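Local coordinates for SAM-dependent methyltransferase (Pyrococcus horikoshii, PDB 1WZN), which probably transfers a methyl group from S-adenosyl-L-methionine to an acceptor substrate, and binds the by-product S-adenosyl-L-homocysteine, at residues Q94-F102 against F119-K130. Residues are numbered along the deposited sequence; the frame is centred on the assembly and turned at random.
Sequences QGDVLEIAF and FDEEDLRKLFSK. With MG (magnesium ion), chain E; SAH (S-adenosyl-L-homocysteine), chain F.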
loop_
_atom_site.group_PDB
_atom_site.type_symbol
_atom_site.label_atom_id
_atom_site.label_comp_id
_atom_site.label_asym_id
_atom_site.label_seq_id
_atom_site.Cartn_x
_atom_site.Cartn_y
_atom_site.Cartn_z
ATOM N N GLN A 94 41.084 19.101 -3.997
ATOM C CA GLN A 94 40.533 18.323 -2.893
ATOM C C GLN A 94 40.387 19.270 -1.718
ATOM O O GLN A 94 41.253 20.116 -1.480
ATOM C CB GLN A 94 41.466 17.172 -2.511
ATOM C CG GLN A 94 40.920 16.239 -1.410
ATOM C CD GLN A 94 40.945 16.862 -0.019
ATOM O OE1 GLN A 94 41.915 17.525 0.357
ATOM N NE2 GLN A 94 39.883 16.636 0.758
ATOM N N GLY A 95 39.286 19.136 -0.990
ATOM C CA GLY A 95 39.061 19.993 0.157
ATOM C C GLY A 95 37.609 19.974 0.583
ATOM O O GLY A 95 36.740 19.482 -0.140
ATOM N N ASP A 96 37.358 20.520 1.766
ATOM C CA ASP A 96 36.021 20.604 2.342
ATOM C C ASP A 96 35.399 21.919 1.863
ATOM O O ASP A 96 36.038 22.977 1.950
ATOM C CB ASP A 96 36.151 20.615 3.870
ATOM C CG ASP A 96 34.819 20.473 4.585
ATOM O OD1 ASP A 96 33.780 20.900 4.044
ATOM O OD2 ASP A 96 34.826 19.944 5.716
ATOM N N VAL A 97 34.170 21.863 1.355
ATOM C CA VAL A 97 33.501 23.073 0.886
ATOM C C VAL A 97 33.310 24.087 2.014
ATOM O O VAL A 97 33.232 25.291 1.760
ATOM C CB VAL A 97 32.098 22.783 0.273
ATOM C CG1 VAL A 97 32.233 21.912 -0.969
ATOM C CG2 VAL A 97 31.189 22.123 1.303
ATOM N N LEU A 98 33.236 23.609 3.255
ATOM C CA LEU A 98 33.045 24.509 4.390
ATOM C C LEU A 98 34.312 25.270 4.748
ATOM O O LEU A 98 34.294 26.152 5.608
ATOM C CB LEU A 98 32.558 23.729 5.613
ATOM C CG LEU A 98 31.227 22.995 5.444
ATOM C CD1 LEU A 98 30.891 22.245 6.725
ATOM C CD2 LEU A 98 30.122 23.986 5.101
ATOM N N GLU A 99 35.410 24.932 4.086
ATOM C CA GLU A 99 36.682 25.580 4.361
ATOM C C GLU A 99 37.240 26.376 3.189
ATOM O O GLU A 99 38.409 26.762 3.208
ATOM C CB GLU A 99 37.709 24.533 4.799
ATOM C CG GLU A 99 37.447 23.938 6.175
ATOM C CD GLU A 99 38.276 22.692 6.444
ATOM O OE1 GLU A 99 39.382 22.573 5.876
ATOM O OE2 GLU A 99 37.826 21.835 7.236
ATOM N N ILE A 100 36.428 26.621 2.165
ATOM C CA ILE A 100 36.936 27.385 1.034
ATOM C C ILE A 100 37.268 28.795 1.503
ATOM O O ILE A 100 36.677 29.294 2.466
ATOM C CB ILE A 100 35.925 27.462 -0.137
ATOM C CG1 ILE A 100 34.626 28.140 0.315
ATOM C CG2 ILE A 100 35.666 26.061 -0.689
ATOM C CD1 ILE A 100 33.630 28.357 -0.820
ATOM N N ALA A 101 38.216 29.434 0.826
ATOM C CA ALA A 101 38.622 30.783 1.200
ATOM C C ALA A 101 38.756 31.704 -0.007
ATOM O O ALA A 101 39.498 32.691 0.029
ATOM C CB ALA A 101 39.939 30.731 1.971
ATOM N N PHE A 102 38.036 31.384 -1.075
ATOM C CA PHE A 102 38.077 32.197 -2.281
ATOM C C PHE A 102 37.452 33.547 -1.973
ATOM O O PHE A 102 36.471 33.632 -1.232
ATOM C CB PHE A 102 37.316 31.498 -3.405
ATOM C CG PHE A 102 37.877 30.153 -3.753
ATOM C CD1 PHE A 102 39.137 30.045 -4.340
ATOM C CD2 PHE A 102 37.163 28.997 -3.476
ATOM C CE1 PHE A 102 39.675 28.797 -4.646
ATOM C CE2 PHE A 102 37.688 27.749 -3.773
ATOM C CZ PHE A 102 38.951 27.645 -4.362
ATOM N N PHE A 119 24.532 18.802 4.778
ATOM C CA PHE A 119 24.802 19.808 5.804
ATOM C C PHE A 119 23.614 20.188 6.674
ATOM O O PHE A 119 22.516 20.403 6.159
ATOM C CB PHE A 119 25.340 21.067 5.119
ATOM C CG PHE A 119 26.488 20.795 4.197
ATOM C CD1 PHE A 119 27.746 20.512 4.705
ATOM C CD2 PHE A 119 26.299 20.768 2.817
ATOM C CE1 PHE A 119 28.807 20.203 3.851
ATOM C CE2 PHE A 119 27.352 20.459 1.955
ATOM C CZ PHE A 119 28.606 20.176 2.473
ATOM N N ASP A 120 23.831 20.275 7.989
ATOM C CA ASP A 120 22.747 20.674 8.885
ATOM C C ASP A 120 22.596 22.189 8.792
ATOM O O ASP A 120 23.342 22.838 8.057
ATOM C CB ASP A 120 22.993 20.233 10.347
ATOM C CG ASP A 120 24.310 20.745 10.934
ATOM O OD1 ASP A 120 24.829 21.804 10.515
ATOM O OD2 ASP A 120 24.816 20.075 11.859
ATOM N N GLU A 121 21.643 22.753 9.526
ATOM C CA GLU A 121 21.396 24.191 9.453
ATOM C C GLU A 121 22.627 25.071 9.653
ATOM O O GLU A 121 22.879 25.978 8.858
ATOM C CB GLU A 121 20.315 24.605 10.459
ATOM C CG GLU A 121 19.801 26.016 10.229
ATOM C CD GLU A 121 18.740 26.436 11.231
ATOM O OE1 GLU A 121 19.065 26.567 12.431
ATOM O OE2 GLU A 121 17.581 26.634 10.817
ATOM N N GLU A 122 23.385 24.812 10.712
ATOM C CA GLU A 122 24.575 25.604 11.011
ATOM C C GLU A 122 25.618 25.532 9.889
ATOM O O GLU A 122 26.173 26.553 9.479
ATOM C CB GLU A 122 25.190 25.132 12.331
ATOM C CG GLU A 122 24.278 25.284 13.566
ATOM C CD GLU A 122 22.951 24.524 13.455
ATOM O OE1 GLU A 122 22.958 23.340 13.041
ATOM O OE2 GLU A 122 21.897 25.112 13.801
ATOM N N ASP A 123 25.890 24.327 9.400
ATOM C CA ASP A 123 26.866 24.158 8.329
ATOM C C ASP A 123 26.365 24.739 7.015
ATOM O O ASP A 123 27.155 25.216 6.203
ATOM C CB ASP A 123 27.224 22.678 8.145
ATOM C CG ASP A 123 28.163 22.168 9.221
ATOM O OD1 ASP A 123 28.774 23.002 9.922
ATOM O OD2 ASP A 123 28.310 20.937 9.361
ATOM N N LEU A 124 25.054 24.705 6.798
ATOM C CA LEU A 124 24.500 25.247 5.565
ATOM C C LEU A 124 24.666 26.769 5.571
ATOM O O LEU A 124 24.983 27.370 4.540
ATOM C CB LEU A 124 23.020 24.857 5.417
ATOM C CG LEU A 124 22.395 25.020 4.028
ATOM C CD1 LEU A 124 23.239 24.289 2.977
ATOM C CD2 LEU A 124 20.972 24.478 4.041
ATOM N N ARG A 125 24.468 27.398 6.729
ATOM C CA ARG A 125 24.640 28.848 6.811
ATOM C C ARG A 125 26.104 29.184 6.554
ATOM O O ARG A 125 26.416 30.172 5.885
ATOM C CB ARG A 125 24.246 29.385 8.190
ATOM C CG ARG A 125 22.761 29.320 8.513
ATOM C CD ARG A 125 22.454 30.162 9.744
ATOM N NE ARG A 125 21.024 30.212 10.039
ATOM C CZ ARG A 125 20.457 31.117 10.833
ATOM N NH1 ARG A 125 21.197 32.052 11.410
ATOM N NH2 ARG A 125 19.150 31.085 11.054
ATOM N N LYS A 126 26.997 28.360 7.091
ATOM C CA LYS A 126 28.429 28.575 6.914
ATOM C C LYS A 126 28.783 28.456 5.437
ATOM O O LYS A 126 29.585 29.230 4.915
ATOM C CB LYS A 126 29.233 27.551 7.716
ATOM C CG LYS A 126 30.743 27.723 7.579
ATOM C CD LYS A 126 31.514 26.742 8.453
ATOM C CE LYS A 126 33.010 27.026 8.404
ATOM N NZ LYS A 126 33.798 26.082 9.255
ATOM N N LEU A 127 28.188 27.471 4.774
ATOM C CA LEU A 127 28.425 27.255 3.349
ATOM C C LEU A 127 27.978 28.460 2.524
ATOM O O LEU A 127 28.734 28.967 1.695
ATOM C CB LEU A 127 27.670 26.009 2.862
ATOM C CG LEU A 127 27.722 25.741 1.348
ATOM C CD1 LEU A 127 29.167 25.518 0.912
ATOM C CD2 LEU A 127 26.870 24.522 1.012
ATOM N N PHE A 128 26.744 28.904 2.739
ATOM C CA PHE A 128 26.207 30.039 2.001
ATOM C C PHE A 128 27.059 31.282 2.228
ATOM O O PHE A 128 27.250 32.087 1.317
ATOM C CB PHE A 128 24.759 30.337 2.416
ATOM C CG PHE A 128 23.762 29.276 2.008
ATOM C CD1 PHE A 128 24.047 28.370 0.994
ATOM C CD2 PHE A 128 22.515 29.215 2.622
ATOM C CE1 PHE A 128 23.104 27.418 0.596
ATOM C CE2 PHE A 128 21.571 28.272 2.232
ATOM C CZ PHE A 128 21.864 27.371 1.219
ATOM N N SER A 129 27.557 31.441 3.449
ATOM C CA SER A 129 28.393 32.590 3.778
ATOM C C SER A 129 29.698 32.539 2.976
ATOM O O SER A 129 30.139 33.555 2.432
ATOM C CB SER A 129 28.708 32.606 5.274
ATOM O OG SER A 129 29.383 33.801 5.621
ATOM N N LYS A 130 30.311 31.359 2.910
ATOM C CA LYS A 130 31.559 31.186 2.166
ATOM C C LYS A 130 31.337 31.359 0.664
ATOM O O LYS A 130 32.206 31.874 -0.043
ATOM C CB LYS A 130 32.166 29.804 2.434
ATOM C CG LYS A 130 32.443 29.499 3.898
ATOM C CD LYS A 130 33.541 30.384 4.455
ATOM C CE LYS A 130 34.481 29.598 5.356
ATOM N NZ LYS A 130 35.872 30.121 5.284
HETATM MG MG MG E . 26.109 20.871 13.684
HETATM N N SAH F . 28.157 17.294 -8.012
HETATM C CA SAH F . 28.349 15.834 -8.409
HETATM C CB SAH F . 28.383 14.834 -7.286
HETATM C CG SAH F . 27.188 14.638 -6.366
HETATM S SD SAH F . 27.719 13.395 -5.103
HETATM C C SAH F . 27.188 15.505 -9.452
HETATM O O SAH F . 26.368 16.387 -9.767
HETATM O OXT SAH F . 27.187 14.301 -9.927
HETATM C "C5'" SAH F . 27.981 14.337 -3.650
HETATM C "C4'" SAH F . 29.509 14.817 -3.536
HETATM O "O4'" SAH F . 29.524 15.525 -2.290
HETATM C "C3'" SAH F . 30.538 13.724 -3.360
HETATM O "O3'" SAH F . 31.478 13.744 -4.436
HETATM C "C2'" SAH F . 31.156 14.039 -1.936
HETATM O "O2'" SAH F . 32.527 13.671 -1.845
HETATM C "C1'" SAH F . 30.899 15.529 -1.801
HETATM N N9 SAH F . 30.910 16.061 -0.568
HETATM C C8 SAH F . 30.168 15.807 0.578
HETATM N N7 SAH F . 30.461 16.539 1.602
HETATM C C5 SAH F . 31.506 17.385 1.139
HETATM C C6 SAH F . 32.250 18.417 1.803
HETATM N N6 SAH F . 32.057 18.772 3.081
HETATM N N1 SAH F . 33.203 19.037 1.021
HETATM C C2 SAH F . 33.432 18.705 -0.283
HETATM N N3 SAH F . 32.736 17.721 -0.953
HETATM C C4 SAH F . 31.795 17.106 -0.184
HETATM O O HOH W 1 35.043 31.752 -0.017
HETATM O O HOH W 2 26.820 22.098 12.281
HETATM O O HOH W 3 24.652 22.132 14.516
#
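Leu98 and Leu127 bring the backbones closest, their CA atoms 5.5 Å apart, where the short 3-10 turn 97-98 in the loop after strand 91-94 meets the helix that starts at Glu121. Leu98 crosses Leu127 at about a right angle: CD2 rests on Leu127 CB at 3.9 Å, while CD1 lies against the carboxylate carbon of Asp123. Val97 CG2 reaches Phe119 CZ at 3.4 Å, approaching the ring obliquely, and also touches Leu127 CD1. Farther along, the side chains of Lys130 and Ile100 slide past each other in opposite directions, Lys130 CB on Ile100 CG1 at 3.6 Å, and bends at chi2 (-67°) and beyond bring Lys130 NZ round to donate to Ile100 O at 3.0 Å, nearly in line with the carbonyl. A water bridges the carbonyls of Phe102 and Lys130. On the ligand side, Asp96 OD1 takes two bonds, from SAH N6 (2.9 Å) and from Leu98 N in an Asx turn, while Val97 N donates to SAH N1. With an alanine here instead of Asp96, the adenine amino group and Leu98 N would probably lose their shared acceptor. Phe119 turns its ring edge to N6; an acidic residue and a backbone N-H reading the adenine edge just after a strand are characteristic of Rossmann-like SAM-dependent methyltransferases.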